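Local coordinates for protein UL37 (Suid herpesvirus 1, PDB 4K70) that is an inner tegument protein of the herpesvirus particle, represented by its N-terminal half, and probably helps control viral trafficking inside the infected cell, at residues R449-A452 with A453-R457; N470-L473 with A474-Q478; E221-D225 with R226-T230; P390-D393 with Y394-Y398. All blocks are in the same frame, centred on the assembly; numbering follows the deposited sequence. Where two conformers were deposited one is given.

Interaction 1: residues R449-A452 with A453-R457; sequences REVA and AAERR
Arg456 doubles back over Ala452 and Ala453, so that its guanidinium lies flat on the preceding turn of helix 438-458. The fold-back comes from two bends in the chain, at chi2 (122°) and chi3 (46°). Beneath the centre of the group sits Ala453 CA, 3.6 Å from the guanidinium plane, while Ala452 CB meets Arg456 NH1 at 3.5 Å. The curl is tight, because Arg456 CD comes within 2.9 Å of Ala452 O. Ala452 O also accepts the ordinary helix bond from Arg456 N (3.1 Å), but its angles to Arg456 NE and Arg456 NH1 are too poor for further bonds. Arg456 NH1 instead gives a hydrogen bond of 2.7 Å to a water that in turn donates to Arg449 O, the acceptor of Ala453 N.

Glu455 takes another course: extended beyond CG, it passes slantwise by Val451, whose CG1 lies 3.9 Å from Glu455 OE2. A second water gives a hydrogen bond to Glu455 OE1 and a weak one to Ala452 O. OE2 looks beyond the helix, pairing with Arg466 and Ser463, which ties this helix to the start of helix 464-481. The carboxylate of Glu450 salt-bridges Arg113 and accepts Glu117 N, and Ala454 packs on Cys63 and Val67 of helix 63-78. Two buried acids are thus each matched with an arginine, which would probably keep them ionised. By contrast, the arginine head resting on the alanine turn is joined to it through water and van der Waals contact, with no direct side-chain hydrogen bond.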
loop_
_atom_site.group_PDB
_atom_site.type_symbol
_atom_site.label_atom_id
_atom_site.label_comp_id
_atom_site.label_asym_id
_atom_site.label_seq_id
_atom_site.Cartn_x
_atom_site.Cartn_y
_atom_site.Cartn_z
ATOM N N ARG A 449 14.806 -6.790 27.720
ATOM C CA ARG A 449 15.819 -7.793 28.038
ATOM C C ARG A 449 17.187 -7.127 28.175
ATOM O O ARG A 449 17.994 -7.501 29.026
ATOM C CB ARG A 449 15.876 -8.891 26.970
ATOM C CG ARG A 449 14.662 -9.848 26.960
ATOM C CD ARG A 449 14.967 -11.098 26.142
ATOM N NE ARG A 449 15.114 -10.821 24.710
ATOM C CZ ARG A 449 14.105 -10.830 23.844
ATOM N NH1 ARG A 449 12.874 -11.094 24.262
ATOM N NH2 ARG A 449 14.319 -10.575 22.562
ATOM N N GLU A 450 17.452 -6.133 27.335
ATOM C CA GLU A 450 18.720 -5.419 27.420
ATOM C C GLU A 450 18.736 -4.513 28.645
ATOM O O GLU A 450 19.772 -4.357 29.299
ATOM C CB GLU A 450 18.999 -4.626 26.140
ATOM C CG GLU A 450 19.106 -5.498 24.905
ATOM C CD GLU A 450 20.131 -6.612 25.057
ATOM O OE1 GLU A 450 20.824 -6.672 26.104
ATOM O OE2 GLU A 450 20.252 -7.430 24.118
ATOM N N VAL A 451 17.584 -3.925 28.954
ATOM C CA VAL A 451 17.454 -3.120 30.159
ATOM C C VAL A 451 17.673 -3.994 31.396
ATOM O O VAL A 451 18.404 -3.617 32.312
ATOM C CB VAL A 451 16.094 -2.433 30.239
ATOM C CG1 VAL A 451 15.930 -1.741 31.580
ATOM C CG2 VAL A 451 15.947 -1.424 29.104
ATOM N N ALA A 452 17.055 -5.172 31.407
ATOM C CA ALA A 452 17.209 -6.100 32.524
ATOM C C ALA A 452 18.647 -6.599 32.662
ATOM O O ALA A 452 19.105 -6.868 33.771
ATOM C CB ALA A 452 16.248 -7.265 32.392
ATOM N N ALA A 453 19.364 -6.715 31.547
ATOM C CA ALA A 453 20.775 -7.102 31.589
ATOM C C ALA A 453 21.631 -6.008 32.222
ATOM O O ALA A 453 22.532 -6.286 33.013
ATOM C CB ALA A 453 21.288 -7.429 30.197
ATOM N N ALA A 454 21.352 -4.763 31.863
ATOM C CA ALA A 454 22.084 -3.630 32.420
ATOM C C ALA A 454 21.736 -3.446 33.894
ATOM O O ALA A 454 22.574 -3.023 34.694
ATOM C CB ALA A 454 21.773 -2.364 31.638
ATOM N N GLU A 455 20.491 -3.758 34.242
ATOM C CA GLU A 455 20.032 -3.677 35.624
ATOM C C GLU A 455 20.807 -4.650 36.498
ATOM O O GLU A 455 21.184 -4.322 37.619
ATOM C CB GLU A 455 18.533 -3.966 35.713
ATOM C CG GLU A 455 17.649 -2.786 35.367
ATOM C CD GLU A 455 16.172 -3.141 35.391
ATOM O OE1 GLU A 455 15.858 -4.349 35.405
ATOM O OE2 GLU A 455 15.326 -2.213 35.399
ATOM N N ARG A 456 21.052 -5.846 35.974
ATOM C CA ARG A 456 21.786 -6.864 36.714
ATOM C C ARG A 456 23.262 -6.515 36.864
ATOM O O ARG A 456 23.818 -6.632 37.953
ATOM C CB ARG A 456 21.617 -8.234 36.064
ATOM C CG ARG A 456 20.361 -8.958 36.511
ATOM C CD ARG A 456 19.474 -9.303 35.329
ATOM N NE ARG A 456 20.242 -9.882 34.230
ATOM C CZ ARG A 456 19.728 -10.207 33.048
ATOM N NH1 ARG A 456 18.439 -10.010 32.813
ATOM N NH2 ARG A 456 20.505 -10.725 32.104
ATOM N N ARG A 457 23.893 -6.090 35.773
ATOM C CA ARG A 457 25.283 -5.654 35.831
ATOM C C ARG A 457 25.439 -4.524 36.843
ATOM O O ARG A 457 26.452 -4.433 37.532
ATOM C CB ARG A 457 25.781 -5.213 34.451
ATOM C CG ARG A 457 27.201 -4.652 34.453
ATOM C CD ARG A 457 27.676 -4.339 33.041
ATOM N NE ARG A 457 26.626 -3.673 32.281
ATOM C CZ ARG A 457 26.461 -3.790 30.968
ATOM N NH1 ARG A 457 27.289 -4.544 30.252
ATOM N NH2 ARG A 457 25.462 -3.152 30.373
HETATM O O HOH W 1 17.890 -10.048 30.160
HETATM O O HOH W 2 16.944 -6.814 36.397
#

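Interaction 2: residues N470-L473 with A474-Q478; sequences NTWL and AFRAQ
Trp472 and Arg476 stand one turn apart on helix 464-481, the last alpha-helix of the modelled chain, and form an aromatic-arginine pair spaced i to i+4. The regular helix supplies the framework: Arg476 N donates to Trp472 O at 3.0 Å and 164°, and Ala474, Phe475 and Ala477 likewise bond to the carbonyls of Asn470, Thr471 and Leu473.

The apolar part of the pairing is between a methylene and a ring face. Trp472 holds CG anti to its backbone nitrogen (chi1 -179°), which sends the indole along the helix side by side with the Arg476 chain, both pointing the same way. Arg476 CD lies 3.2 Å above the indole plane, displaced toward the rim. This methylene makes the close contact; beyond it Arg476 NE is 4.1 Å from Trp472 CZ2, and the guanidinium and ring planes are 40° apart. The indole also meets Trp78 of helix 63-78 edge-to-face and touches Met32 of helix 20-32, while Leu473 packs on Leu447 of helix 438-458, so the segment is wedged among several helices.

Ionic contacts lie at the far end of the arginine, with partners outside this helix. A bend at chi3 carries the head to two acids, NE pairing with Asp173 and NH2 with Asp175; together these would be expected to compensate the nearby positive charge of Arg480. The stem, meanwhile, stays on the indole: Arg476 CD sits over the CE2-CZ2 bond, toward the rim, 3.3 Å from Trp472 CZ2 and 3.4 Å from Trp472 CE2.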
loop_
_atom_site.group_PDB
_atom_site.type_symbol
_atom_site.label_atom_id
_atom_site.label_comp_id
_atom_site.label_asym_id
_atom_site.label_seq_id
_atom_site.Cartn_x
_atom_site.Cartn_y
_atom_site.Cartn_z
ATOM N N ASN A 470 9.790 2.294 28.858
ATOM C CA ASN A 470 8.401 1.810 28.914
ATOM C C ASN A 470 7.397 2.902 28.578
ATOM O O ASN A 470 6.414 2.663 27.881
ATOM C CB ASN A 470 8.066 1.247 30.301
ATOM C CG ASN A 470 8.402 -0.221 30.430
ATOM O OD1 ASN A 470 8.380 -0.957 29.444
ATOM N ND2 ASN A 470 8.707 -0.660 31.649
ATOM N N THR A 471 7.645 4.098 29.097
ATOM C CA THR A 471 6.781 5.239 28.837
ATOM C C THR A 471 6.819 5.618 27.361
ATOM O O THR A 471 5.790 5.928 26.756
ATOM C CB THR A 471 7.203 6.445 29.694
ATOM O OG1 THR A 471 7.022 6.123 31.079
ATOM C CG2 THR A 471 6.380 7.680 29.343
ATOM N N TRP A 472 8.013 5.585 26.784
ATOM C CA TRP A 472 8.186 5.899 25.376
ATOM C C TRP A 472 7.491 4.880 24.473
ATOM O O TRP A 472 6.752 5.241 23.561
ATOM C CB TRP A 472 9.671 5.948 25.044
ATOM C CG TRP A 472 9.928 6.285 23.628
ATOM C CD1 TRP A 472 9.600 7.445 22.989
ATOM C CD2 TRP A 472 10.577 5.459 22.659
ATOM N NE1 TRP A 472 10.001 7.390 21.676
ATOM C CE2 TRP A 472 10.605 6.184 21.448
ATOM C CE3 TRP A 472 11.140 4.181 22.698
ATOM C CZ2 TRP A 472 11.174 5.669 20.287
ATOM C CZ3 TRP A 472 11.707 3.675 21.547
ATOM C CH2 TRP A 472 11.717 4.417 20.353
ATOM N N LEU A 473 7.734 3.603 24.739
ATOM C CA LEU A 473 7.205 2.534 23.905
ATOM C C LEU A 473 5.690 2.438 23.994
ATOM O O LEU A 473 5.026 2.056 23.026
ATOM C CB LEU A 473 7.811 1.200 24.318
ATOM C CG LEU A 473 9.308 1.006 24.101
ATOM C CD1 LEU A 473 9.760 -0.285 24.766
ATOM C CD2 LEU A 473 9.610 0.979 22.619
ATOM N N ALA A 474 5.147 2.760 25.165
ATOM C CA ALA A 474 3.706 2.719 25.377
ATOM C C ALA A 474 3.035 3.846 24.605
ATOM O O ALA A 474 1.987 3.657 23.993
ATOM C CB ALA A 474 3.388 2.819 26.855
ATOM N N PHE A 475 3.657 5.021 24.625
ATOM C CA PHE A 475 3.143 6.149 23.868
ATOM C C PHE A 475 3.131 5.814 22.383
ATOM O O PHE A 475 2.142 6.052 21.694
ATOM C CB PHE A 475 3.982 7.393 24.122
ATOM C CG PHE A 475 3.667 8.524 23.199
ATOM C CD1 PHE A 475 2.488 9.236 23.331
ATOM C CD2 PHE A 475 4.555 8.882 22.194
ATOM C CE1 PHE A 475 2.194 10.283 22.478
ATOM C CE2 PHE A 475 4.270 9.923 21.339
ATOM C CZ PHE A 475 3.087 10.626 21.480
ATOM N N ARG A 476 4.229 5.244 21.897
ATOM C CA ARG A 476 4.312 4.870 20.490
ATOM C C ARG A 476 3.275 3.809 20.115
ATOM O O ARG A 476 2.621 3.922 19.080
ATOM C CB ARG A 476 5.735 4.436 20.113
ATOM C CG ARG A 476 6.683 5.621 19.948
ATOM C CD ARG A 476 8.031 5.234 19.364
ATOM N NE ARG A 476 7.959 4.767 17.980
ATOM C CZ ARG A 476 8.214 5.526 16.919
ATOM N NH1 ARG A 476 8.538 6.800 17.082
ATOM N NH2 ARG A 476 8.136 5.014 15.693
ATOM N N ALA A 477 3.122 2.793 20.962
ATOM C CA ALA A 477 2.160 1.715 20.727
ATOM C C ALA A 477 0.712 2.213 20.637
ATOM O O ALA A 477 -0.047 1.785 19.764
ATOM C CB ALA A 477 2.282 0.649 21.810
ATOM N N GLN A 478 0.337 3.104 21.549
ATOM C CA GLN A 478 -1.023 3.645 21.597
ATOM C C GLN A 478 -1.232 4.677 20.501
ATOM O O GLN A 478 -2.171 4.583 19.708
ATOM C CB GLN A 478 -1.304 4.275 22.971
ATOM C CG GLN A 478 -2.500 5.225 23.007
ATOM C CD GLN A 478 -2.099 6.689 22.860
ATOM O OE1 GLN A 478 -1.066 7.119 23.382
ATOM N NE2 GLN A 478 -2.920 7.462 22.148
#

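Interaction 3: residues E221-D225 with R226-T230; sequences EFFHD and RQNPT
Arg226 and Phe223 close a type II' beta turn that carries the chain out of helix 208-223 toward helix 229-240. Arg226 N donates to Phe223 O at 2.7 Å with an N-H...O angle of 153°, and His224, at the second position of the turn, has the positive phi this class requires.

Arg226 is the residue most buried by the contact, and it is the base of its side chain that does the touching. CG, anti to the carbonyl carbon, settles over the turn and reaches Phe223 O at 3.2 Å. Phe223, next in burial, answers in kind, its CB lying 3.5 Å from Arg226 O. Its ring then crosses the Asn228 side chain at a slant, the ring and amide planes 73° apart, with Phe223 CE2 3.8 Å from Asn228 ND2. Ala144 and Asp145 of helix 144-149 press on the same phenyl group.

Asp225, third in burial, contributes through its backbone: its carbonyl oxygen accepts a 2.6 Å hydrogen bond from a water, and this water accepts from Gln227 NE2 at 2.7 Å.

Asn228 is the N-cap of helix 229-240. Its OD1 accepts from Leu231 N and, weakly, from Thr230 N; ND2 donates to Asp145. Tyr275 OH bonds Asn228 N and, weakly, Arg226 O. The chemistry is therefore divided: the turn is closed by one backbone bond, and a water bridges the residues just beyond it, whereas at the buried amide beside Phe223 the bond from ND2 to the Asp145 carboxylate supports the modelled orientation, the OD1 bonds being less certain.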
loop_
_atom_site.group_PDB
_atom_site.type_symbol
_atom_site.label_atom_id
_atom_site.label_comp_id
_atom_site.label_asym_id
_atom_site.label_seq_id
_atom_site.Cartn_x
_atom_site.Cartn_y
_atom_site.Cartn_z
ATOM N N GLU A 221 -6.874 3.308 -18.464
ATOM C CA GLU A 221 -6.479 3.308 -17.057
ATOM C C GLU A 221 -4.966 3.376 -16.904
ATOM O O GLU A 221 -4.452 3.950 -15.951
ATOM C CB GLU A 221 -6.982 2.038 -16.353
ATOM C CG GLU A 221 -8.491 1.781 -16.446
ATOM C CD GLU A 221 -9.271 2.351 -15.274
ATOM O OE1 GLU A 221 -8.717 3.212 -14.553
ATOM O OE2 GLU A 221 -10.437 1.936 -15.076
ATOM N N PHE A 222 -4.251 2.771 -17.844
ATOM C CA PHE A 222 -2.815 2.580 -17.648
ATOM C C PHE A 222 -1.864 3.188 -18.669
ATOM O O PHE A 222 -0.660 3.268 -18.411
ATOM C CB PHE A 222 -2.522 1.089 -17.494
ATOM C CG PHE A 222 -3.226 0.461 -16.325
ATOM C CD1 PHE A 222 -2.743 0.638 -15.038
ATOM C CD2 PHE A 222 -4.376 -0.297 -16.507
ATOM C CE1 PHE A 222 -3.386 0.072 -13.961
ATOM C CE2 PHE A 222 -5.019 -0.870 -15.424
ATOM C CZ PHE A 222 -4.522 -0.686 -14.156
ATOM N N PHE A 223 -2.370 3.608 -19.822
ATOM C CA PHE A 223 -1.463 4.112 -20.848
ATOM C C PHE A 223 -1.766 5.526 -21.299
ATOM O O PHE A 223 -0.878 6.218 -21.794
ATOM C CB PHE A 223 -1.388 3.151 -22.042
ATOM C CG PHE A 223 -0.677 1.865 -21.728
ATOM C CD1 PHE A 223 -1.370 0.797 -21.175
ATOM C CD2 PHE A 223 0.691 1.730 -21.964
ATOM C CE1 PHE A 223 -0.719 -0.388 -20.871
ATOM C CE2 PHE A 223 1.350 0.549 -21.669
ATOM C CZ PHE A 223 0.647 -0.518 -21.121
ATOM N N HIS A 224 -3.003 5.959 -21.088
ATOM C CA HIS A 224 -3.490 7.260 -21.546
ATOM C C HIS A 224 -3.041 7.566 -22.968
ATOM O O HIS A 224 -3.580 7.007 -23.926
ATOM C CB HIS A 224 -3.070 8.380 -20.591
ATOM C CG HIS A 224 -3.702 8.283 -19.233
ATOM N ND1 HIS A 224 -4.763 9.076 -18.846
ATOM C CD2 HIS A 224 -3.420 7.489 -18.174
ATOM C CE1 HIS A 224 -5.105 8.775 -17.605
ATOM N NE2 HIS A 224 -4.307 7.812 -17.174
ATOM N N ASP A 225 -2.042 8.433 -23.103
ATOM C CA ASP A 225 -1.591 8.863 -24.426
ATOM C C ASP A 225 -0.312 8.171 -24.878
ATOM O O ASP A 225 0.151 8.378 -25.998
ATOM C CB ASP A 225 -1.405 10.380 -24.469
ATOM C CG ASP A 225 -2.716 11.120 -24.658
ATOM O OD1 ASP A 225 -3.610 10.585 -25.348
ATOM O OD2 ASP A 225 -2.852 12.236 -24.114
ATOM N N ARG A 226 0.250 7.343 -24.009
ATOM C CA ARG A 226 1.467 6.610 -24.326
ATOM C C ARG A 226 1.155 5.370 -25.145
ATOM O O ARG A 226 0.463 4.466 -24.679
ATOM C CB ARG A 226 2.172 6.191 -23.044
ATOM C CG ARG A 226 2.124 7.235 -21.963
ATOM C CD ARG A 226 2.838 6.748 -20.722
ATOM N NE ARG A 226 3.492 7.862 -20.047
ATOM C CZ ARG A 226 2.941 8.555 -19.058
ATOM N NH1 ARG A 226 1.728 8.235 -18.611
ATOM N NH2 ARG A 226 3.610 9.562 -18.516
ATOM N N GLN A 227 1.695 5.313 -26.355
ATOM C CA GLN A 227 1.398 4.228 -27.273
ATOM C C GLN A 227 2.214 2.983 -26.965
ATOM O O GLN A 227 3.442 3.031 -26.880
ATOM C CB GLN A 227 1.668 4.679 -28.709
ATOM C CG GLN A 227 1.013 5.992 -29.072
ATOM C CD GLN A 227 -0.097 5.822 -30.085
ATOM O OE1 GLN A 227 -0.171 4.804 -30.781
ATOM N NE2 GLN A 227 -0.972 6.819 -30.175
ATOM N N ASN A 228 1.522 1.867 -26.794
ATOM C CA ASN A 228 2.175 0.580 -26.667
ATOM C C ASN A 228 1.769 -0.237 -27.876
ATOM O O ASN A 228 0.585 -0.512 -28.072
ATOM C CB ASN A 228 1.738 -0.121 -25.384
ATOM C CG ASN A 228 2.435 -1.445 -25.178
ATOM O OD1 ASN A 228 2.222 -2.395 -25.927
ATOM N ND2 ASN A 228 3.267 -1.521 -24.149
ATOM N N PRO A 229 2.747 -0.606 -28.711
ATOM C CA PRO A 229 2.477 -1.326 -29.961
ATOM C C PRO A 229 1.791 -2.676 -29.749
ATOM O O PRO A 229 0.933 -3.045 -30.556
ATOM C CB PRO A 229 3.873 -1.506 -30.576
ATOM C CG PRO A 229 4.839 -1.264 -29.449
ATOM C CD PRO A 229 4.173 -0.267 -28.565
ATOM N N THR A 230 2.138 -3.396 -28.687
ATOM C CA THR A 230 1.520 -4.701 -28.457
ATOM C C THR A 230 0.044 -4.584 -28.025
ATOM O O THR A 230 -0.803 -5.360 -28.468
ATOM C CB THR A 230 2.367 -5.584 -27.505
ATOM O OG1 THR A 230 1.530 -6.184 -26.514
ATOM C CG2 THR A 230 3.448 -4.758 -26.828
HETATM O O HOH W 3 -1.293 8.528 -28.170
#

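Interaction 4: residues P390-D393 with Y394-Y398; sequences PGLD and YVRAY
Gly391 O begins the backbone bonding of helix 392-402, accepting weakly from both Tyr394 N (3.4 Å) and Val395 N (3.3 Å). Gly391 occupies the N-cap position but offers no side-chain cap; a neighbour helps, since Gln178 OE1 accepts Leu392 N. Full-strength bonding starts one residue on. Arg396 N reaches Leu392 O at 3.0 Å and 163°, and Ala397 N meets Asp393 O at 2.9 Å.

Among the side chains, Leu392 and Arg396 carry the contact. With chi1 at -178° the Leu392 branch points away from its own amide and lies under the arginine head, where Leu392 CD2 is 3.5 Å from the Arg396 guanidinium plane, toward the rim of that face. Arg396 crosses it with its chain extended from CG to NE. Several other polar atoms have partners outside: Asp393 OD1 forms a salt bridge with Arg182, Tyr394 OH bonds Met431 O, and the backbone oxygen of Pro390 is engaged by Tyr172 OH.

Metal sites lie close by: the side chain of Asp393 is about 4 Å from a bound sodium ion, and that of Ala397 about 6 Å from a bound calcium ion. Around this helix start, Leu392 leans on Arg480 and Trp481 of helix 464-481, Tyr394 and Tyr398 touch Leu384 of helix 366-385, and Tyr398 also packs on Val427 and Arg428 of helix 422-431.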
loop_
_atom_site.group_PDB
_atom_site.type_symbol
_atom_site.label_atom_id
_atom_site.label_comp_id
_atom_site.label_asym_id
_atom_site.label_seq_id
_atom_site.Cartn_x
_atom_site.Cartn_y
_atom_site.Cartn_z
ATOM N N PRO A 390 1.217 -4.120 4.920
ATOM C CA PRO A 390 1.158 -4.639 6.283
ATOM C C PRO A 390 1.601 -3.649 7.351
ATOM O O PRO A 390 1.988 -4.082 8.436
ATOM C CB PRO A 390 2.135 -5.813 6.229
ATOM C CG PRO A 390 3.194 -5.338 5.268
ATOM C CD PRO A 390 2.460 -4.513 4.228
ATOM N N GLY A 391 1.538 -2.353 7.071
ATOM C CA GLY A 391 2.043 -1.370 8.012
ATOM C C GLY A 391 1.117 -0.221 8.387
ATOM O O GLY A 391 -0.079 -0.220 8.089
ATOM N N LEU A 392 1.700 0.769 9.055
ATOM C CA LEU A 392 0.972 1.896 9.625
ATOM C C LEU A 392 0.318 2.782 8.570
ATOM O O LEU A 392 -0.799 3.277 8.757
ATOM C CB LEU A 392 1.944 2.738 10.441
ATOM C CG LEU A 392 1.397 3.951 11.175
ATOM C CD1 LEU A 392 0.227 3.519 12.037
ATOM C CD2 LEU A 392 2.498 4.571 12.021
ATOM N N ASP A 393 1.029 3.005 7.474
ATOM C CA ASP A 393 0.524 3.827 6.375
ATOM C C ASP A 393 -0.803 3.304 5.830
ATOM O O ASP A 393 -1.701 4.078 5.491
ATOM C CB ASP A 393 1.529 3.873 5.229
ATOM C CG ASP A 393 1.076 4.782 4.106
ATOM O OD1 ASP A 393 1.111 6.008 4.310
ATOM O OD2 ASP A 393 0.687 4.280 3.029
ATOM N N TYR A 394 -0.914 1.990 5.710
ATOM C CA TYR A 394 -2.170 1.434 5.198
ATOM C C TYR A 394 -3.274 1.529 6.247
ATOM O O TYR A 394 -4.416 1.793 5.908
ATOM C CB TYR A 394 -2.024 0.012 4.673
ATOM C CG TYR A 394 -3.337 -0.523 4.127
ATOM C CD1 TYR A 394 -3.989 0.127 3.084
ATOM C CD2 TYR A 394 -3.929 -1.666 4.657
ATOM C CE1 TYR A 394 -5.191 -0.342 2.571
ATOM C CE2 TYR A 394 -5.136 -2.141 4.158
ATOM C CZ TYR A 394 -5.760 -1.475 3.108
ATOM O OH TYR A 394 -6.950 -1.937 2.597
ATOM N N VAL A 395 -2.926 1.358 7.523
ATOM C CA VAL A 395 -3.893 1.566 8.593
ATOM C C VAL A 395 -4.516 2.962 8.484
ATOM O O VAL A 395 -5.727 3.119 8.564
ATOM C CB VAL A 395 -3.269 1.403 9.974
ATOM C CG1 VAL A 395 -4.260 1.829 11.035
ATOM C CG2 VAL A 395 -2.858 -0.048 10.200
ATOM N N ARG A 396 -3.666 3.963 8.286
ATOM C CA ARG A 396 -4.093 5.348 8.123
ATOM C C ARG A 396 -4.885 5.574 6.835
ATOM O O ARG A 396 -5.881 6.291 6.839
ATOM C CB ARG A 396 -2.865 6.269 8.134
ATOM C CG ARG A 396 -2.161 6.374 9.494
ATOM C CD ARG A 396 -0.814 7.099 9.370
ATOM N NE ARG A 396 -0.208 7.381 10.672
ATOM C CZ ARG A 396 1.061 7.753 10.842
ATOM N NH1 ARG A 396 1.867 7.871 9.792
ATOM N NH2 ARG A 396 1.530 7.992 12.063
ATOM N N ALA A 397 -4.427 4.990 5.727
ATOM C CA ALA A 397 -5.125 5.157 4.450
ATOM C C ALA A 397 -6.503 4.494 4.504
ATOM O O ALA A 397 -7.471 5.013 3.954
ATOM C CB ALA A 397 -4.324 4.574 3.326
ATOM N N TYR A 398 -6.582 3.346 5.177
ATOM C CA TYR A 398 -7.852 2.622 5.313
ATOM C C TYR A 398 -8.858 3.388 6.165
ATOM O O TYR A 398 -10.022 3.521 5.808
ATOM C CB TYR A 398 -7.609 1.242 5.931
ATOM C CG TYR A 398 -8.885 0.422 6.102
ATOM C CD1 TYR A 398 -9.349 -0.389 5.076
ATOM C CD2 TYR A 398 -9.621 0.469 7.278
ATOM C CE1 TYR A 398 -10.516 -1.137 5.217
ATOM C CE2 TYR A 398 -10.805 -0.285 7.424
ATOM C CZ TYR A 398 -11.231 -1.086 6.390
ATOM O OH TYR A 398 -12.389 -1.855 6.516
#

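In the fold
From the N terminus the order is interaction 3, then 4, 1 and 2. All four are local and in series along the chain; none nests in or crosses another. Interaction 3 closes the short turn between helices 208-223 and 229-240. Interaction 4 starts helix 392-402 near the centre of the chain, about 31 Å from interaction 3 between centres. Interactions 1 and 2 lie within consecutive helices, 438-458 and 464-481, their centres about 19 Å apart, on the side of the chain's centre opposite interaction 3. Helix 464-481 links the later three: it packs against helices 438-458 and 63-78, and its C-terminal end meets Leu392.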